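Local coordinates for acyl-CoA dehydrogenase domain protein Tcur3481 (Thermomonospora curvata, PDB 6WY9), which belongs to the acyl-CoA dehydrogenase family and probably oxidises acyl-CoA thioesters with its FAD cofactor, at residues B[163-168]-B[176-181]; B[181-186]-B[205-210]. All coordinates share one frame; numbering follows the deposited sequence.

Contact 1. Residues B[163-168]-B[176-181]; sequences LLVSAT and FLVDAD
Phe176 O is gripped twice by the facing strand: Val165 N donates a nearly straight hydrogen bond to it (2.8 Å, N-H...O 169°), and Leu164 CA adds a CA-H...O contact at 3.4 Å. On the opposite strand, Leu163 O is held in the same way, by Val178 N at 2.8 Å and more loosely by the CA-H of Leu177. The return bonds run from Leu163 N to Val178 O and from Phe176 N to Val165 O. Leu163-Val178 and Val165-Phe176 are thus hydrogen-bonded antiparallel pairs, with the non-hydrogen-bonded pair Leu164-Leu177 between them, in a strongly twisted beta hairpin (133° between the N-to-C directions of the two short segments). The hairpin belongs to the beta-sheet domain that the acyl-CoA dehydrogenase fold places between its helical regions, away from the flavin site.

Leu164 and Leu177 share one face, where Leu164 CD2 meets Leu177 CD1 at 3.9 Å; helix 87-100 covers this face, Ala93 and Ala96 on Leu164 and Ile97 on Leu177. On the other face Val165 CG2 touches Val178 CG2 (4.0 Å), and Leu147 of strand 144-154 packs against both valines. With CG turned beside its own backbone N (chi1 -55°), Phe176 lays its ring edge along strand 163-168: CD1 and CE1 meet Val165 O and Ala167 O in the ring plane, each at 3.6 Å, while Ala167 CB also touches CE1. Trp145 makes an edge-to-face contact with the same ring. At the far end Leu163 CD1 reaches Ala180 CA (3.8 Å), just past the strand.

The paired backbone groups therefore satisfy one another inside a largely apolar setting, and the faintly positive C-H edge of Phe176 probably makes a favourable electrostatic contact with the two carbonyl oxygens it meets.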
loop_
_atom_site.group_PDB
_atom_site.type_symbol
_atom_site.label_atom_id
_atom_site.label_comp_id
_atom_site.label_asym_id
_atom_site.label_seq_id
_atom_site.Cartn_x
_atom_site.Cartn_y
_atom_site.Cartn_z
ATOM N N LEU B 163 -8.200 38.654 8.202
ATOM C CA LEU B 163 -7.970 37.475 7.382
ATOM C C LEU B 163 -6.985 37.813 6.271
ATOM O O LEU B 163 -7.073 38.881 5.663
ATOM C CB LEU B 163 -9.261 36.981 6.724
ATOM C CG LEU B 163 -10.527 36.726 7.543
ATOM C CD1 LEU B 163 -11.277 38.033 7.728
ATOM C CD2 LEU B 163 -11.401 35.693 6.809
ATOM N N LEU B 164 -6.061 36.894 5.997
ATOM C CA LEU B 164 -5.305 36.931 4.758
ATOM C C LEU B 164 -6.051 36.098 3.723
ATOM O O LEU B 164 -6.284 34.899 3.939
ATOM C CB LEU B 164 -3.891 36.395 4.969
ATOM C CG LEU B 164 -3.091 37.053 6.072
ATOM C CD1 LEU B 164 -1.659 36.564 6.050
ATOM C CD2 LEU B 164 -3.157 38.638 5.959
ATOM N N VAL B 165 -6.391 36.719 2.594
ATOM C CA VAL B 165 -7.239 36.141 1.549
ATOM C C VAL B 165 -6.436 36.085 0.251
ATOM O O VAL B 165 -5.942 37.120 -0.200
ATOM C CB VAL B 165 -8.502 37.001 1.326
ATOM C CG1 VAL B 165 -9.343 36.477 0.117
ATOM C CG2 VAL B 165 -9.324 37.114 2.605
ATOM N N SER B 166 -6.339 34.900 -0.368
ATOM C CA SER B 166 -5.669 34.792 -1.656
ATOM C C SER B 166 -6.654 35.138 -2.781
ATOM O O SER B 166 -7.838 34.774 -2.728
ATOM C CB SER B 166 -5.066 33.377 -1.826
ATOM O OG SER B 166 -6.068 32.395 -2.011
ATOM N N ALA B 167 -6.170 35.896 -3.770
ATOM C CA ALA B 167 -6.970 36.369 -4.904
ATOM C C ALA B 167 -6.053 36.653 -6.095
ATOM O O ALA B 167 -4.851 36.885 -5.934
ATOM C CB ALA B 167 -7.770 37.631 -4.543
ATOM N N THR B 168 -6.625 36.637 -7.289
ATOM C CA THR B 168 -5.871 36.950 -8.508
ATOM C C THR B 168 -6.192 38.371 -8.962
ATOM O O THR B 168 -7.363 38.712 -9.208
ATOM C CB THR B 168 -6.162 35.915 -9.595
ATOM O OG1 THR B 168 -5.688 34.632 -9.133
ATOM C CG2 THR B 168 -5.478 36.280 -10.970
ATOM N N PHE B 176 -3.818 39.177 0.321
ATOM C CA PHE B 176 -4.371 40.473 0.712
ATOM C C PHE B 176 -4.935 40.397 2.115
ATOM O O PHE B 176 -5.628 39.432 2.450
ATOM C CB PHE B 176 -5.496 40.910 -0.229
ATOM C CG PHE B 176 -5.101 40.938 -1.675
ATOM C CD1 PHE B 176 -5.023 39.755 -2.417
ATOM C CD2 PHE B 176 -4.827 42.148 -2.290
ATOM C CE1 PHE B 176 -4.660 39.806 -3.775
ATOM C CE2 PHE B 176 -4.466 42.217 -3.615
ATOM C CZ PHE B 176 -4.392 41.048 -4.364
ATOM N N LEU B 177 -4.677 41.435 2.914
ATOM C CA LEU B 177 -5.198 41.528 4.268
ATOM C C LEU B 177 -6.582 42.167 4.277
ATOM O O LEU B 177 -6.802 43.229 3.670
ATOM C CB LEU B 177 -4.247 42.329 5.158
ATOM C CG LEU B 177 -4.589 42.280 6.651
ATOM C CD1 LEU B 177 -3.329 42.192 7.480
ATOM C CD2 LEU B 177 -5.390 43.523 7.034
ATOM N N VAL B 178 -7.503 41.547 5.008
ATOM C CA VAL B 178 -8.878 42.025 5.083
ATOM C C VAL B 178 -9.302 42.104 6.541
ATOM O O VAL B 178 -9.043 41.177 7.320
ATOM C CB VAL B 178 -9.818 41.094 4.292
ATOM C CG1 VAL B 178 -11.238 41.497 4.519
ATOM C CG2 VAL B 178 -9.468 41.148 2.812
ATOM N N ASP B 179 -9.985 43.181 6.904
ATOM C CA ASP B 179 -10.559 43.261 8.243
ATOM C C ASP B 179 -11.835 42.429 8.298
ATOM O O ASP B 179 -12.586 42.355 7.319
ATOM C CB ASP B 179 -10.813 44.724 8.633
ATOM C CG ASP B 179 -9.512 45.489 8.822
ATOM O OD1 ASP B 179 -8.507 44.860 9.216
ATOM O OD2 ASP B 179 -9.471 46.693 8.542
ATOM N N ALA B 180 -12.047 41.751 9.429
ATOM C CA ALA B 180 -13.176 40.827 9.547
ATOM C C ALA B 180 -14.519 41.542 9.543
ATOM O O ALA B 180 -15.544 40.883 9.344
ATOM C CB ALA B 180 -13.075 39.996 10.827
ATOM N N ASP B 181 -14.531 42.853 9.801
ATOM C CA ASP B 181 -15.720 43.697 9.748
ATOM C C ASP B 181 -15.779 44.539 8.469
ATOM O O ASP B 181 -16.562 45.496 8.399
ATOM C CB ASP B 181 -15.773 44.605 10.975
ATOM C CG ASP B 181 -14.570 45.529 11.062
ATOM O OD1 ASP B 181 -13.618 45.340 10.274
ATOM O OD2 ASP B 181 -14.569 46.444 11.902
#

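Contact 2. Residues B[181-186]-B[205-210]; sequences DAPGLS and AVPARA
Gly184 and Val206 bring their CA atoms within 5.0 Å where a type II beta turn, Ala182 to Leu185, abuts the start of strand 206-210 with no hydrogen bond from one segment to the other. The turn closes on a weak bond from Leu185 N to Ala182 O. Gly184 takes its third position with phi 80°, a conformation that suits a residue lacking CB, and the absence of a side chain also lets Val206 come close.

Val206 carries most of the contact. Its CG1, anti to the backbone N (chi1 179°), meets Ala182 CB at 3.5 Å, while CG2 presses on Gly184 O at a tight 3.1 Å and lies 4.1 Å from Leu185 CB. The two branches thus touch opposite ends of the turn. Beside them the rings of Pro183 and Pro207 meet at an angle, Pro183 CG 3.9 Å from Pro207 CD, and Pro183 O sits 3.4 Å from that same CD. Cutting Val206 back to an alanine would probably open a gap beside the turn, leaving Ala182 CB and Leu185 CB without the methyls they pack against.

The prolines line the outer, more solvent-accessible side of this beta-sheet domain, far from the flavin, whereas Val206 is buried and also rests on Val178 of strand 172-179. Ala205 and Val206 together face Leu147 in a G1 beta bulge, at the corner where the chain leaves strand 197-203 and enters strand 206-210. Backbone bonding of Gly184 to Asp204, and packing of Leu185 on Leu201 and Leu203, set the turn at the head of the pairing between strands 185-191 and 197-203.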
loop_
_atom_site.group_PDB
_atom_site.type_symbol
_atom_site.label_atom_id
_atom_site.label_comp_id
_atom_site.label_asym_id
_atom_site.label_seq_id
_atom_site.Cartn_x
_atom_site.Cartn_y
_atom_site.Cartn_z
ATOM N N ASP B 181 -14.531 42.853 9.801
ATOM C CA ASP B 181 -15.720 43.697 9.748
ATOM C C ASP B 181 -15.779 44.539 8.469
ATOM O O ASP B 181 -16.562 45.496 8.399
ATOM C CB ASP B 181 -15.773 44.605 10.975
ATOM C CG ASP B 181 -14.570 45.529 11.062
ATOM O OD1 ASP B 181 -13.618 45.340 10.274
ATOM O OD2 ASP B 181 -14.569 46.444 11.902
ATOM N N ALA B 182 -14.971 44.203 7.466
ATOM C CA ALA B 182 -14.941 44.968 6.222
ATOM C C ALA B 182 -16.314 44.976 5.547
ATOM O O ALA B 182 -17.021 43.958 5.566
ATOM C CB ALA B 182 -13.905 44.376 5.261
ATOM N N PRO B 183 -16.701 46.076 4.890
ATOM C CA PRO B 183 -17.955 46.061 4.129
ATOM C C PRO B 183 -17.860 45.087 2.961
ATOM O O PRO B 183 -16.794 44.878 2.373
ATOM C CB PRO B 183 -18.118 47.513 3.653
ATOM C CG PRO B 183 -16.758 48.102 3.685
ATOM C CD PRO B 183 -15.941 47.322 4.705
ATOM N N GLY B 184 -18.991 44.463 2.645
ATOM C CA GLY B 184 -19.030 43.456 1.600
ATOM C C GLY B 184 -18.542 42.076 1.998
ATOM O O GLY B 184 -18.509 41.174 1.149
ATOM N N LEU B 185 -18.168 41.860 3.250
ATOM C CA LEU B 185 -17.660 40.567 3.678
ATOM C C LEU B 185 -18.739 39.852 4.475
ATOM O O LEU B 185 -19.319 40.442 5.390
ATOM C CB LEU B 185 -16.410 40.756 4.530
ATOM C CG LEU B 185 -15.704 39.506 4.999
ATOM C CD1 LEU B 185 -14.964 38.944 3.793
ATOM C CD2 LEU B 185 -14.763 39.896 6.110
ATOM N N SER B 186 -19.013 38.589 4.154
ATOM C CA SER B 186 -19.928 37.851 5.017
ATOM C C SER B 186 -19.533 36.390 5.017
ATOM O O SER B 186 -18.833 35.922 4.110
ATOM C CB SER B 186 -21.387 38.032 4.580
ATOM O OG SER B 186 -21.606 37.455 3.312
ATOM N N ALA B 205 -16.759 42.940 -3.423
ATOM C CA ALA B 205 -15.989 44.169 -3.588
ATOM C C ALA B 205 -15.442 44.640 -2.241
ATOM O O ALA B 205 -15.574 45.807 -1.857
ATOM C CB ALA B 205 -16.831 45.256 -4.258
ATOM N N VAL B 206 -14.820 43.715 -1.524
ATOM C CA VAL B 206 -14.382 43.962 -0.147
ATOM C C VAL B 206 -13.079 44.759 -0.172
ATOM O O VAL B 206 -12.131 44.352 -0.855
ATOM C CB VAL B 206 -14.186 42.646 0.607
ATOM C CG1 VAL B 206 -13.702 42.945 2.021
ATOM C CG2 VAL B 206 -15.466 41.775 0.628
ATOM N N PRO B 207 -12.973 45.845 0.581
ATOM C CA PRO B 207 -11.697 46.579 0.641
ATOM C C PRO B 207 -10.580 45.721 1.221
ATOM O O PRO B 207 -10.781 44.973 2.189
ATOM C CB PRO B 207 -12.020 47.770 1.546
ATOM C CG PRO B 207 -13.510 47.896 1.488
ATOM C CD PRO B 207 -14.045 46.512 1.337
ATOM N N ALA B 208 -9.395 45.824 0.614
ATOM C CA ALA B 208 -8.256 45.029 1.066
ATOM C C ALA B 208 -6.959 45.742 0.741
ATOM O O ALA B 208 -6.913 46.637 -0.107
ATOM C CB ALA B 208 -8.209 43.631 0.435
ATOM N N ARG B 209 -5.899 45.296 1.409
ATOM C CA ARG B 209 -4.557 45.831 1.238
ATOM C C ARG B 209 -3.629 44.680 0.898
ATOM O O ARG B 209 -3.682 43.630 1.547
ATOM C CB ARG B 209 -4.072 46.516 2.513
ATOM C CG ARG B 209 -5.041 47.528 3.084
ATOM C CD ARG B 209 -5.138 48.730 2.172
ATOM N NE ARG B 209 -3.878 49.464 2.117
ATOM C CZ ARG B 209 -3.726 50.656 1.540
ATOM N NH1 ARG B 209 -4.759 51.258 0.965
ATOM N NH2 ARG B 209 -2.537 51.248 1.542
ATOM N N ALA B 210 -2.779 44.869 -0.104
ATOM C CA ALA B 210 -1.903 43.784 -0.531
ATOM C C ALA B 210 -0.738 43.582 0.439
ATOM O O ALA B 210 -0.257 44.528 1.080
ATOM C CB ALA B 210 -1.370 44.061 -1.940
#

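Along the chain the two contacts follow in series. Contact 1 closes first, a short hairpin with seven residues between its segments, pairing strand 160-169 with strand 172-179. The chain then passes through Asp181, common to both contacts, into the turn before strand 185-191. Strands 185-191 and 197-203 run out and back before strand 206-210 brings the chain to contact 2, closing a loop of eighteen residues. The contacts neither nest nor cross, yet their centres lie about 7 Å apart: strand 206-210 pairs with strand 172-179, with a probable hydrogen bond from Leu177 N to Arg209 O (2.8 Å), joining both within one mixed sheet.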